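Long-range contacts in pyruvate carboxylase n-terminal domain (Aquifex aeolicus, PDB 1ULZ), which is the biotin carboxylase subunit of pyruvate carboxylase, a member of the ATP-grasp family with an N-terminal part of Rossmann type: residues 33-38 with 379-384; 123-128 with 258-263; 388-393 with 400-405. The protein carries 1 engineered substitution. One frame throughout, in Å; residues are numbered along the deposited sequence.

Overall arrangement
Of the three contacts, contact 2 touches neither of the others; contacts 1 and 3 adjoin only in sequence. Contact 1 is a surface contact that joins the N-terminal and C-terminal biotin carboxylase families across 341 residues of sequence. Contact 2 is nested inside the loop that contact 1 closes and lies within the ATP-grasp family. Their centres are 39 Å apart, on opposite sides of the chain's centre. Contact 3 follows in series within the C-terminal family. Its strand, 384-392, starts where segment 379-384 ends, yet the centres of contacts 1 and 3 are 29 Å apart. Between contacts 2 and 3 the nearest atoms are about 21 Å apart. Contact 3 also borders the second subunit.

Contact 1: residues 33-38 with 379-384; sequences NEVEST and PYYDSM
Val35 and Tyr380 mark the nearest approach of the two backbones, with CA atoms 9.3 Å apart, so loops 33-38 and 379-384 meet through side chains. No direct hydrogen bond crosses. Tyr381 carries most of the contact. The extended Glu36 chain (chi2 -167°) brings its carboxylate obliquely to the CE1 side of this ring, and Glu36 OE2 comes within 3.5 Å of Tyr381 CE1. The carboxylate and ring planes are 28° apart. Next to it, Asn33 CB lies 3.6 Å from the phenol oxygen OH of Tyr381. Val35 touches both tyrosines: CG1 meets CE1 of Tyr380 at 4.0 Å, and CG2 approaches Tyr381 at its OH end. Val35 is itself placed by an Asx turn, in which its backbone N gives a nearly straight 2.8 Å bond to Asn33 OD1 on a lone pair. One water joins the loops. It accepts from Asn33 N and donates to both Glu36 OE2 and Tyr381 OH; its bond to Glu36 OE2 is 2.6 Å. Beyond the two segments, Pro55 O is bonded to Tyr381 OH, and Arg10 forms a salt bridge with Glu36 OE1 and a cation-pi contact with the Tyr381 ring. The direct contacts are van der Waals; water and Arg10 carry the polar links between the loops and so join the N-terminal region to the C-terminal one. Arg10 probably steadies the charge of the carboxylate near the ring.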
# COMPACT_ATOMS: atom_id res chain seq x y z
N ASN A 33 -23.76 16.39 -7.61
CA ASN A 33 -24.38 17.69 -7.76
C ASN A 33 -23.54 18.45 -8.77
O ASN A 33 -22.36 18.14 -8.97
CB ASN A 33 -24.41 18.44 -6.43
CG ASN A 33 -25.07 19.81 -6.54
OD1 ASN A 33 -24.49 20.75 -7.09
ND2 ASN A 33 -26.29 19.92 -6.05
N GLU A 34 -24.13 19.45 -9.41
CA GLU A 34 -23.41 20.23 -10.40
C GLU A 34 -22.12 20.85 -9.86
O GLU A 34 -21.14 20.97 -10.59
CB GLU A 34 -24.32 21.34 -10.96
CG GLU A 34 -23.64 22.26 -11.95
CD GLU A 34 -22.92 23.42 -11.27
OE1 GLU A 34 -21.97 23.95 -11.88
OE2 GLU A 34 -23.32 23.80 -10.15
N VAL A 35 -22.12 21.23 -8.59
CA VAL A 35 -20.95 21.83 -7.96
C VAL A 35 -19.73 20.90 -7.91
O VAL A 35 -18.62 21.34 -7.59
CB VAL A 35 -21.26 22.28 -6.52
CG1 VAL A 35 -22.38 23.33 -6.53
CG2 VAL A 35 -21.66 21.08 -5.68
N GLU A 36 -19.94 19.62 -8.21
CA GLU A 36 -18.84 18.66 -8.22
C GLU A 36 -18.86 17.87 -9.51
O GLU A 36 -18.59 16.67 -9.51
CB GLU A 36 -18.95 17.70 -7.03
CG GLU A 36 -18.60 18.32 -5.69
CD GLU A 36 -18.42 17.29 -4.59
OE1 GLU A 36 -17.43 17.40 -3.84
OE2 GLU A 36 -19.25 16.37 -4.47
N SER A 37 -19.18 18.54 -10.61
CA SER A 37 -19.24 17.88 -11.91
C SER A 37 -17.88 17.32 -12.34
O SER A 37 -17.82 16.51 -13.25
CB SER A 37 -19.76 18.84 -12.98
OG SER A 37 -18.96 20.00 -13.10
N THR A 38 -16.81 17.77 -11.69
CA THR A 38 -15.47 17.29 -12.03
C THR A 38 -14.89 16.41 -10.92
O THR A 38 -13.70 16.12 -10.91
CB THR A 38 -14.47 18.46 -12.30
OG1 THR A 38 -14.36 19.29 -11.14
CG2 THR A 38 -14.94 19.30 -13.47
N PRO A 379 -18.26 24.43 0.65
CA PRO A 379 -18.80 24.54 2.01
C PRO A 379 -20.00 23.62 2.26
O PRO A 379 -20.58 23.64 3.35
CB PRO A 379 -19.19 26.01 2.08
CG PRO A 379 -19.73 26.25 0.70
CD PRO A 379 -18.72 25.55 -0.19
N TYR A 380 -20.34 22.81 1.27
CA TYR A 380 -21.48 21.90 1.37
C TYR A 380 -21.21 20.54 2.02
O TYR A 380 -22.08 19.99 2.69
CB TYR A 380 -22.07 21.68 -0.02
CG TYR A 380 -22.28 22.97 -0.78
CD1 TYR A 380 -21.66 23.18 -2.00
CD2 TYR A 380 -23.07 23.98 -0.26
CE1 TYR A 380 -21.82 24.37 -2.69
CE2 TYR A 380 -23.24 25.18 -0.94
CZ TYR A 380 -22.62 25.36 -2.16
OH TYR A 380 -22.78 26.55 -2.83
N TYR A 381 -20.01 20.01 1.80
CA TYR A 381 -19.65 18.69 2.34
C TYR A 381 -18.45 18.77 3.27
O TYR A 381 -17.94 19.86 3.55
CB TYR A 381 -19.33 17.73 1.19
CG TYR A 381 -20.30 17.82 0.04
CD1 TYR A 381 -19.93 18.41 -1.17
CD2 TYR A 381 -21.60 17.33 0.15
CE1 TYR A 381 -20.82 18.50 -2.23
CE2 TYR A 381 -22.49 17.42 -0.90
CZ TYR A 381 -22.10 18.00 -2.08
OH TYR A 381 -22.99 18.08 -3.13
N ASP A 382 -17.99 17.61 3.74
CA ASP A 382 -16.85 17.55 4.66
C ASP A 382 -15.59 18.17 4.05
O ASP A 382 -15.49 18.37 2.83
CB ASP A 382 -16.57 16.11 5.08
CG ASP A 382 -16.10 15.24 3.93
OD1 ASP A 382 -16.81 14.27 3.59
OD2 ASP A 382 -15.03 15.53 3.35
N SER A 383 -14.62 18.46 4.91
CA SER A 383 -13.37 19.07 4.47
C SER A 383 -12.23 18.08 4.25
O SER A 383 -11.07 18.48 4.12
CB SER A 383 -12.95 20.12 5.49
OG SER A 383 -12.95 19.56 6.79
N MET A 384 -12.55 16.79 4.21
CA MET A 384 -11.54 15.75 4.02
C MET A 384 -10.89 15.82 2.64
O MET A 384 -11.57 15.91 1.62
CB MET A 384 -12.17 14.37 4.22
CG MET A 384 -11.18 13.20 4.25
SD MET A 384 -12.01 11.60 4.61
CE MET A 384 -12.67 11.96 6.26
O HOH W 1 -21.69 16.49 -5.28

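Contact 2: residues 123-128 with 258-263; sequences KKAGVP and VTKAAK
Ala125 and Ala261 bring the backbones close, with CA atoms 5.3 Å apart, where the end of helix 115-124 meets a turn of helix 248-264. Gly126 leaves the first helix with a positive phi of 96° in a Schellman motif, and the chain then runs on through Val127. Small side chains permit the close approach. Ala125 CB faces Ala261 CB at 3.9 Å. Ala261 CB is also met by Val127 CG2, at 3.3 Å, which is tighter than normal van der Waals contact. Val127 directs this branch there because CG2 stands anti to its own carbonyl carbon (chi1 -175°, with CG1 anti to the backbone N). The polar part is made by Lys260. Its chain bends at chi3 and chi4 and folds back along its own helix, so that NZ donates to both Ile257 O and Ala125 O. The modelled separation of Lys260 NZ and Ala125 O, 2.4 Å, is very short, and its exact value is doubtful. The positive charge of Lys260 near the C-terminal end of helix 115-124 would probably suit the carbonyls there. In the ATP-grasp region, Val127 also packs on Ile257. Helix 248-264 turns Val258 and Ala262 against strand 206-214, while segment 123-128 reaches the same sheet itself, through Val127 on Phe275 and the backbone bond of Pro128 to Phe285.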
# COMPACT_ATOMS: atom_id res chain seq x y z
N LYS A 123 -27.27 -4.75 26.13
CA LYS A 123 -27.08 -5.14 27.52
C LYS A 123 -27.66 -6.53 27.76
O LYS A 123 -27.00 -7.40 28.33
CB LYS A 123 -27.79 -4.14 28.44
CG LYS A 123 -27.63 -4.41 29.92
CD LYS A 123 -28.31 -3.30 30.71
CE LYS A 123 -28.19 -3.53 32.21
NZ LYS A 123 -28.91 -2.46 32.95
N LYS A 124 -28.89 -6.74 27.31
CA LYS A 124 -29.55 -8.03 27.49
C LYS A 124 -28.90 -9.12 26.65
O LYS A 124 -29.12 -10.31 26.90
CB LYS A 124 -31.03 -7.92 27.14
CG LYS A 124 -31.85 -7.19 28.19
CD LYS A 124 -33.27 -6.91 27.70
CE LYS A 124 -34.03 -6.02 28.67
NZ LYS A 124 -34.92 -5.06 27.94
N ALA A 125 -28.10 -8.73 25.67
CA ALA A 125 -27.43 -9.71 24.83
C ALA A 125 -26.09 -10.09 25.45
O ALA A 125 -25.33 -10.86 24.88
CB ALA A 125 -27.21 -9.13 23.44
N GLY A 126 -25.81 -9.54 26.63
CA GLY A 126 -24.56 -9.86 27.31
C GLY A 126 -23.44 -8.85 27.07
O GLY A 126 -22.29 -9.08 27.47
N VAL A 127 -23.76 -7.73 26.44
CA VAL A 127 -22.76 -6.70 26.17
C VAL A 127 -22.66 -5.73 27.34
O VAL A 127 -23.67 -5.17 27.77
CB VAL A 127 -23.12 -5.88 24.90
CG1 VAL A 127 -22.00 -4.90 24.57
CG2 VAL A 127 -23.37 -6.83 23.72
N PRO A 128 -21.45 -5.54 27.89
CA PRO A 128 -21.27 -4.63 29.02
C PRO A 128 -21.53 -3.18 28.67
O PRO A 128 -21.13 -2.69 27.61
CB PRO A 128 -19.81 -4.88 29.42
CG PRO A 128 -19.17 -5.28 28.13
CD PRO A 128 -20.19 -6.22 27.54
N VAL A 258 -19.03 -9.38 21.20
CA VAL A 258 -19.51 -8.57 20.09
C VAL A 258 -20.26 -9.41 19.04
O VAL A 258 -21.39 -9.10 18.69
CB VAL A 258 -18.32 -7.85 19.39
CG1 VAL A 258 -18.77 -7.24 18.07
CG2 VAL A 258 -17.77 -6.77 20.32
N THR A 259 -19.62 -10.47 18.56
CA THR A 259 -20.23 -11.33 17.54
C THR A 259 -21.44 -12.10 18.07
O THR A 259 -22.37 -12.38 17.32
CB THR A 259 -19.20 -12.31 16.93
OG1 THR A 259 -18.62 -13.12 17.96
CG2 THR A 259 -18.09 -11.53 16.23
N LYS A 260 -21.43 -12.44 19.35
CA LYS A 260 -22.57 -13.15 19.95
C LYS A 260 -23.79 -12.22 19.94
O LYS A 260 -24.89 -12.63 19.58
CB LYS A 260 -22.26 -13.52 21.40
CG LYS A 260 -23.52 -13.58 22.27
CD LYS A 260 -23.19 -13.55 23.76
CE LYS A 260 -22.41 -12.28 24.17
NZ LYS A 260 -23.16 -11.01 23.96
N ALA A 261 -23.57 -10.97 20.34
CA ALA A 261 -24.63 -9.98 20.39
C ALA A 261 -25.11 -9.64 18.98
O ALA A 261 -26.31 -9.47 18.75
CB ALA A 261 -24.14 -8.71 21.09
N ALA A 262 -24.17 -9.55 18.05
CA ALA A 262 -24.51 -9.25 16.66
C ALA A 262 -25.43 -10.33 16.10
O ALA A 262 -26.44 -10.03 15.47
CB ALA A 262 -23.25 -9.16 15.82
N LYS A 263 -25.06 -11.59 16.32
CA LYS A 263 -25.86 -12.70 15.83
C LYS A 263 -27.25 -12.69 16.44
O LYS A 263 -28.24 -12.97 15.76
CB LYS A 263 -25.17 -14.04 16.13
CG LYS A 263 -23.87 -14.24 15.37
CD LYS A 263 -23.12 -15.48 15.82
CE LYS A 263 -21.78 -15.59 15.11
NZ LYS A 263 -21.04 -16.84 15.44

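Contact 3: residues 388-393 with 400-405; sequences LITWAP and ERMRAA. Unlike the reference sequence in segment 400-405: Ala405 (reference Val).
Thr390 and Met402 are at the centre of a buried helix-on-sheet contact in the C-terminal biotin carboxylase region. It is a beta-alpha unit: strand 384-392 leads through a short turn into helix 395-407, which folds back over the sheet. The short axes of strand 388-392 and helix 400-405 approach to 7.9 Å at an angle of 143°, so the two elements run roughly antiparallel. The strand is flanked by strands 332-339 and 365-369. Leu388, Thr390 and Ala392 point to the helix, while Ile389 and Trp391 point away, to helix 296-303 on the other face.

Thr390 packs against the start of the Arg401 and Met402 side chains. Its CB meets Arg401 CG at 3.7 Å, and its CG2 lies near Met402 CA. Thr390 OG1 touches Met402 CB and has a weak hydrogen bond to Ala398 O. Met402 starts out with CG anti to the backbone N, then bends at chi2 and chi3. This bend carries SD past the Leu388 side chain, 3.6 Å from Leu388 CD2. The methyl CE ends over the strand, near Leu388 O. The CB of Ala405, which differs from the reference sequence, also touches Leu388 CD2, at 3.8 Å.

Arg401 links this unit to its surroundings. Its NH2 forms a salt bridge with Glu23 of the second subunit, so the contact also lies at the dimer interface. Toward the strand its guanidinium grips one backbone oxygen side-on. Both NE and NH1 of Arg401 donate to Trp391 O, which lies only 2° out of the guanidinium plane. The NH1 bond is the shorter and straighter, with Arg401 NH1 2.9 Å from Trp391 O and an N-H...O angle of 160°.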
# COMPACT_ATOMS: atom_id res chain seq x y z
N LEU A 388 -4.55 9.13 4.99
CA LEU A 388 -3.23 8.52 4.91
C LEU A 388 -3.10 7.41 5.95
O LEU A 388 -3.29 7.65 7.14
CB LEU A 388 -2.15 9.57 5.14
CG LEU A 388 -0.70 9.09 5.14
CD1 LEU A 388 -0.33 8.49 3.78
CD2 LEU A 388 0.21 10.26 5.48
N ILE A 389 -2.80 6.20 5.49
CA ILE A 389 -2.67 5.05 6.37
C ILE A 389 -1.31 4.38 6.20
O ILE A 389 -0.88 4.11 5.08
CB ILE A 389 -3.77 4.00 6.08
CG1 ILE A 389 -5.15 4.65 6.12
CG2 ILE A 389 -3.69 2.86 7.10
CD1 ILE A 389 -5.72 4.92 4.76
N THR A 390 -0.63 4.11 7.32
CA THR A 390 0.68 3.46 7.28
C THR A 390 0.68 2.20 8.14
O THR A 390 0.08 2.16 9.22
CB THR A 390 1.81 4.39 7.79
OG1 THR A 390 1.53 4.81 9.14
CG2 THR A 390 1.95 5.61 6.88
N TRP A 391 1.35 1.16 7.66
CA TRP A 391 1.45 -0.11 8.39
C TRP A 391 2.92 -0.45 8.66
O TRP A 391 3.79 -0.16 7.84
CB TRP A 391 0.82 -1.25 7.58
CG TRP A 391 0.98 -2.57 8.26
CD1 TRP A 391 0.12 -3.15 9.15
CD2 TRP A 391 2.13 -3.43 8.20
NE1 TRP A 391 0.67 -4.30 9.66
CE2 TRP A 391 1.90 -4.50 9.09
CE3 TRP A 391 3.34 -3.40 7.49
CZ2 TRP A 391 2.83 -5.52 9.29
CZ3 TRP A 391 4.26 -4.41 7.69
CH2 TRP A 391 4.00 -5.46 8.59
N ALA A 392 3.18 -1.08 9.80
CA ALA A 392 4.52 -1.49 10.19
C ALA A 392 4.41 -2.61 11.23
O ALA A 392 3.38 -2.75 11.88
CB ALA A 392 5.31 -0.30 10.77
N PRO A 393 5.48 -3.41 11.40
CA PRO A 393 5.52 -4.53 12.36
C PRO A 393 5.34 -4.15 13.83
O PRO A 393 4.78 -4.92 14.61
CB PRO A 393 6.90 -5.15 12.11
CG PRO A 393 7.17 -4.81 10.68
CD PRO A 393 6.70 -3.38 10.59
N GLU A 400 6.88 6.24 13.06
CA GLU A 400 7.91 6.85 12.23
C GLU A 400 7.55 6.79 10.75
O GLU A 400 7.87 7.72 10.00
CB GLU A 400 9.26 6.17 12.48
CG GLU A 400 9.79 6.40 13.89
CD GLU A 400 9.84 7.88 14.27
OE1 GLU A 400 9.45 8.21 15.42
OE2 GLU A 400 10.26 8.72 13.44
N ARG A 401 6.88 5.72 10.32
CA ARG A 401 6.48 5.63 8.92
C ARG A 401 5.46 6.72 8.62
O ARG A 401 5.53 7.37 7.58
CB ARG A 401 5.87 4.27 8.60
CG ARG A 401 5.46 4.11 7.13
CD ARG A 401 6.41 3.15 6.39
NE ARG A 401 6.09 1.77 6.72
CZ ARG A 401 6.92 0.74 6.61
NH1 ARG A 401 6.49 -0.47 6.94
NH2 ARG A 401 8.18 0.91 6.19
N MET A 402 4.50 6.90 9.53
CA MET A 402 3.48 7.93 9.34
C MET A 402 4.11 9.32 9.25
O MET A 402 3.82 10.07 8.32
CB MET A 402 2.46 7.89 10.48
CG MET A 402 1.35 8.92 10.35
SD MET A 402 0.44 8.79 8.78
CE MET A 402 -0.82 7.63 9.20
N ARG A 403 4.97 9.66 10.21
CA ARG A 403 5.61 10.97 10.21
C ARG A 403 6.39 11.22 8.92
O ARG A 403 6.34 12.33 8.37
CB ARG A 403 6.54 11.12 11.41
CG ARG A 403 7.22 12.49 11.47
CD ARG A 403 7.77 12.80 12.84
NE ARG A 403 8.93 11.99 13.20
CZ ARG A 403 10.18 12.26 12.82
NH1 ARG A 403 10.43 13.33 12.07
NH2 ARG A 403 11.18 11.48 13.21
N ALA A 404 7.10 10.20 8.43
CA ALA A 404 7.89 10.31 7.21
C ALA A 404 6.98 10.53 6.00
O ALA A 404 7.31 11.27 5.08
CB ALA A 404 8.75 9.06 7.01
N ALA A 405 5.83 9.87 5.99
CA ALA A 405 4.87 10.02 4.90
C ALA A 405 4.28 11.43 4.95
O ALA A 405 4.20 12.11 3.93
CB ALA A 405 3.77 8.97 5.02